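Transcriptional regulator, Crp/Fnr family (Eubacterium rectale ATCC 33656, PDB 3DV8) probably regulates transcription by binding DNA through a Crp-like helix-turn-helix domain, in response to a signal sensed by its cyclic nucleotide-binding domain. Local coordinates at residues I170-I175 against R188-F193. Sequence-based numbering, arbitrary orientation.
Sequences ITHETI and RMLRYF
Leu190 meets both His172 and Ile175 through a single methyl, CD1, in a CH-pi contact and an aliphatic one, which join helix 172-179 to helix 183-195. In the CH-pi contact, CD1 of Leu190 sits over one face of the His172 imidazole, 3.5 Å from the ring centroid and only 12° off the ring normal, so the methyl is nearly centred on the ring. Its nearest ring atom is NE2 of His172, 3.5 Å from Leu190 CD1. The aliphatic contact is tip to tip, Ile175 CD1 lying 4.0 Å from Leu190 CD1. CG of His172 and CG1 of Ile175, one helical turn apart, both stand anti to the carbonyl carbon (chi1 -65° and -59°), and these torsions bring the imidazole face and the isoleucine CD1 to the same leucine methyl. Leu201 and Ile206 of the neighbouring strands also touch Leu190, and Phe155 of helix 148-163 packs on Ile175.

Among the polar contacts, ND1 of His172 is hydrogen-bonded to Thr187 OG1, which helps fix the rotation of the ring beneath the leucine. Thr171, at the N-cap of its helix, shares a 2.8 Å hydrogen bond between its OG1 and Thr174 OG1. An alanine at His172 is likely to leave Leu190 CD1 without its aromatic platform and Thr187 without its ring partner.

Helices 172-179 and 183-195, joined by a short turn, form the helix-turn-helix of a Crp-like winged-helix domain, in which 183-195, the second helix, is probably the recognition helix that enters the DNA major groove, as in Crp relatives.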
ATOM      1  N   ILE A 170      22.909   6.293  15.452  1.00 65.53           N
ATOM      2  CA  ILE A 170      21.804   5.322  15.619  1.00 65.00           C
ATOM      3  C   ILE A 170      22.294   3.873  15.881  1.00 63.16           C
ATOM      4  O   ILE A 170      23.439   3.491  15.590  1.00 61.53           O
ATOM      5  CB  ILE A 170      20.790   5.335  14.431  1.00 65.74           C
ATOM      6  CG1 ILE A 170      21.477   5.053  13.087  1.00 65.58           C
ATOM      7  CG2 ILE A 170      20.011   6.679  14.391  1.00 68.27           C
ATOM      8  CD1 ILE A 170      20.509   5.089  11.920  1.00 64.69           C
ATOM      9  N   THR A 171      21.395   3.089  16.463  1.00 61.88           N
ATOM     10  CA  THR A 171      21.653   1.701  16.797  1.00 59.70           C
ATOM     11  C   THR A 171      21.328   0.827  15.601  1.00 58.80           C
ATOM     12  O   THR A 171      20.613   1.231  14.670  1.00 58.53           O
ATOM     13  CB  THR A 171      20.772   1.227  17.969  1.00 59.67           C
ATOM     14  OG1 THR A 171      19.389   1.284  17.574  1.00 59.15           O
ATOM     15  CG2 THR A 171      21.021   2.078  19.243  1.00 53.59           C
ATOM     16  N   HIS A 172      21.816  -0.399  15.680  1.00 57.92           N
ATOM     17  CA  HIS A 172      21.572  -1.407  14.657  1.00 57.84           C
ATOM     18  C   HIS A 172      20.095  -1.845  14.707  1.00 57.96           C
ATOM     19  O   HIS A 172      19.531  -2.191  13.665  1.00 58.62           O
ATOM     20  CB  HIS A 172      22.539  -2.569  14.845  1.00 58.11           C
ATOM     21  CG  HIS A 172      23.976  -2.193  14.629  1.00 58.28           C
ATOM     22  ND1 HIS A 172      24.960  -3.129  14.398  1.00 59.64           N
ATOM     23  CD2 HIS A 172      24.582  -0.982  14.539  1.00 56.68           C
ATOM     24  CE1 HIS A 172      26.117  -2.514  14.227  1.00 61.05           C
ATOM     25  NE2 HIS A 172      25.913  -1.211  14.305  1.00 58.46           N
ATOM     26  N   GLU A 173      19.490  -1.793  15.907  1.00 57.45           N
ATOM     27  CA  GLU A 173      18.059  -2.073  16.136  1.00 57.14           C
ATOM     28  C   GLU A 173      17.164  -1.098  15.346  1.00 56.71           C
ATOM     29  O   GLU A 173      16.202  -1.528  14.722  1.00 57.14           O
ATOM     30  CB  GLU A 173      17.654  -1.986  17.638  1.00 57.57           C
ATOM     31  CG  GLU A 173      18.182  -3.071  18.626  1.00 60.21           C
ATOM     32  CD  GLU A 173      19.621  -2.857  19.130  1.00 63.14           C
ATOM     33  OE1 GLU A 173      20.382  -2.095  18.501  1.00 66.43           O
ATOM     34  OE2 GLU A 173      20.008  -3.480  20.145  1.00 65.30           O
ATOM     35  N   THR A 174      17.483   0.200  15.390  1.00 55.94           N
ATOM     36  CA  THR A 174      16.714   1.253  14.679  1.00 55.45           C
ATOM     37  C   THR A 174      16.714   1.017  13.163  1.00 54.90           C
ATOM     38  O   THR A 174      15.675   1.177  12.518  1.00 55.78           O
ATOM     39  CB  THR A 174      17.260   2.703  14.951  1.00 55.12           C
ATOM     40  OG1 THR A 174      17.513   2.878  16.347  1.00 53.67           O
ATOM     41  CG2 THR A 174      16.270   3.766  14.473  1.00 54.30           C
ATOM     42  N   ILE A 175      17.874   0.639  12.616  1.00 53.70           N
ATOM     43  CA  ILE A 175      18.020   0.341  11.177  1.00 54.00           C
ATOM     44  C   ILE A 175      17.163  -0.905  10.868  1.00 54.10           C
ATOM     45  O   ILE A 175      16.352  -0.862   9.945  1.00 54.80           O
ATOM     46  CB  ILE A 175      19.515   0.154  10.728  1.00 54.00           C
ATOM     47  CG1 ILE A 175      20.346   1.420  11.016  1.00 54.04           C
ATOM     48  CG2 ILE A 175      19.599  -0.203   9.233  1.00 51.12           C
ATOM     49  CD1 ILE A 175      21.837   1.235  10.885  1.00 52.96           C
ATOM     50  N   ARG A 188      25.727  -7.663  10.799  1.00 63.00           N
ATOM     51  CA  ARG A 188      26.507  -8.474   9.839  1.00 63.05           C
ATOM     52  C   ARG A 188      26.754  -7.662   8.555  1.00 63.11           C
ATOM     53  O   ARG A 188      27.881  -7.638   8.030  1.00 64.02           O
ATOM     54  CB  ARG A 188      25.743  -9.750   9.428  1.00 64.43           C
ATOM     55  CG  ARG A 188      26.584 -11.026   9.297  1.00 70.83           C
ATOM     56  CD  ARG A 188      26.384 -11.947  10.519  1.00 78.24           C
ATOM     57  NE  ARG A 188      25.004 -12.464  10.558  1.00 82.64           N
ATOM     58  CZ  ARG A 188      24.455 -13.200  11.535  1.00 85.69           C
ATOM     59  NH1 ARG A 188      25.145 -13.536  12.633  1.00 86.59           N
ATOM     60  NH2 ARG A 188      23.171 -13.584  11.427  1.00 84.69           N
HETATM   61  N   MSE A 189      25.684  -7.002   8.086  1.00 61.67           N
HETATM   62  CA  MSE A 189      25.687  -6.174   6.874  1.00 61.17           C
HETATM   63  C   MSE A 189      26.561  -4.934   7.001  1.00 61.02           C
HETATM   64  O   MSE A 189      27.252  -4.582   6.037  1.00 61.49           O
HETATM   65  CB  MSE A 189      24.262  -5.726   6.513  1.00 60.24           C
HETATM   66  CG  MSE A 189      24.112  -5.120   5.128  1.00 60.80           C
HETATM   67 SE   MSE A 189      24.457  -6.440   3.738  0.75 58.46          SE
HETATM   68  CE  MSE A 189      22.929  -7.662   4.026  1.00 49.04           C
ATOM     69  N   LEU A 190      26.487  -4.260   8.155  1.00 60.09           N
ATOM     70  CA  LEU A 190      27.300  -3.068   8.417  1.00 59.70           C
ATOM     71  C   LEU A 190      28.794  -3.430   8.494  1.00 59.96           C
ATOM     72  O   LEU A 190      29.644  -2.668   8.017  1.00 59.76           O
ATOM     73  CB  LEU A 190      26.818  -2.324   9.672  1.00 58.83           C
ATOM     74  CG  LEU A 190      25.407  -1.710   9.594  1.00 57.59           C
ATOM     75  CD1 LEU A 190      24.914  -1.317  10.987  1.00 53.89           C
ATOM     76  CD2 LEU A 190      25.307  -0.517   8.609  1.00 53.69           C
ATOM     77  N   ARG A 191      29.099  -4.597   9.067  1.00 60.40           N
ATOM     78  CA  ARG A 191      30.488  -5.111   9.141  1.00 60.80           C
ATOM     79  C   ARG A 191      31.053  -5.500   7.765  1.00 60.42           C
ATOM     80  O   ARG A 191      32.252  -5.340   7.526  1.00 60.52           O
ATOM     81  CB  ARG A 191      30.594  -6.247  10.151  1.00 60.65           C
ATOM     82  CG  ARG A 191      30.448  -5.736  11.576  1.00 61.82           C
ATOM     83  CD  ARG A 191      30.322  -6.872  12.551  1.00 63.19           C
ATOM     84  NE  ARG A 191      30.390  -6.420  13.939  1.00 68.41           N
ATOM     85  CZ  ARG A 191      30.239  -7.208  15.007  1.00 71.13           C
ATOM     86  NH1 ARG A 191      30.006  -8.525  14.884  1.00 71.91           N
ATOM     87  NH2 ARG A 191      30.321  -6.671  16.229  1.00 71.73           N
ATOM     88  N   TYR A 192      30.186  -6.006   6.881  1.00 60.32           N
ATOM     89  CA  TYR A 192      30.539  -6.259   5.468  1.00 60.16           C
ATOM     90  C   TYR A 192      30.843  -4.921   4.757  1.00 59.92           C
ATOM     91  O   TYR A 192      31.792  -4.834   3.976  1.00 59.38           O
ATOM     92  CB  TYR A 192      29.425  -7.051   4.750  1.00 60.31           C
ATOM     93  CG  TYR A 192      29.501  -7.031   3.240  1.00 60.66           C
ATOM     94  CD1 TYR A 192      30.536  -7.684   2.555  1.00 62.96           C
ATOM     95  CD2 TYR A 192      28.531  -6.357   2.483  1.00 62.32           C
ATOM     96  CE1 TYR A 192      30.606  -7.651   1.137  1.00 61.66           C
ATOM     97  CE2 TYR A 192      28.589  -6.320   1.077  1.00 61.61           C
ATOM     98  CZ  TYR A 192      29.625  -6.964   0.417  1.00 60.96           C
ATOM     99  OH  TYR A 192      29.662  -6.914  -0.948  1.00 62.35           O
ATOM    100  N   PHE A 193      30.020  -3.905   5.037  1.00 59.91           N
ATOM    101  CA  PHE A 193      30.203  -2.530   4.524  1.00 59.37           C
ATOM    102  C   PHE A 193      31.519  -1.923   5.033  1.00 58.56           C
ATOM    103  O   PHE A 193      32.226  -1.260   4.262  1.00 57.48           O
ATOM    104  CB  PHE A 193      29.011  -1.628   4.923  1.00 59.76           C
ATOM    105  CG  PHE A 193      27.773  -1.769   4.045  1.00 60.18           C
ATOM    106  CD1 PHE A 193      27.440  -2.972   3.388  1.00 59.63           C
ATOM    107  CD2 PHE A 193      26.874  -0.693   3.956  1.00 58.84           C
ATOM    108  CE1 PHE A 193      26.276  -3.064   2.608  1.00 59.99           C
ATOM    109  CE2 PHE A 193      25.704  -0.780   3.181  1.00 60.01           C
ATOM    110  CZ  PHE A 193      25.410  -1.964   2.509  1.00 59.28           C
TER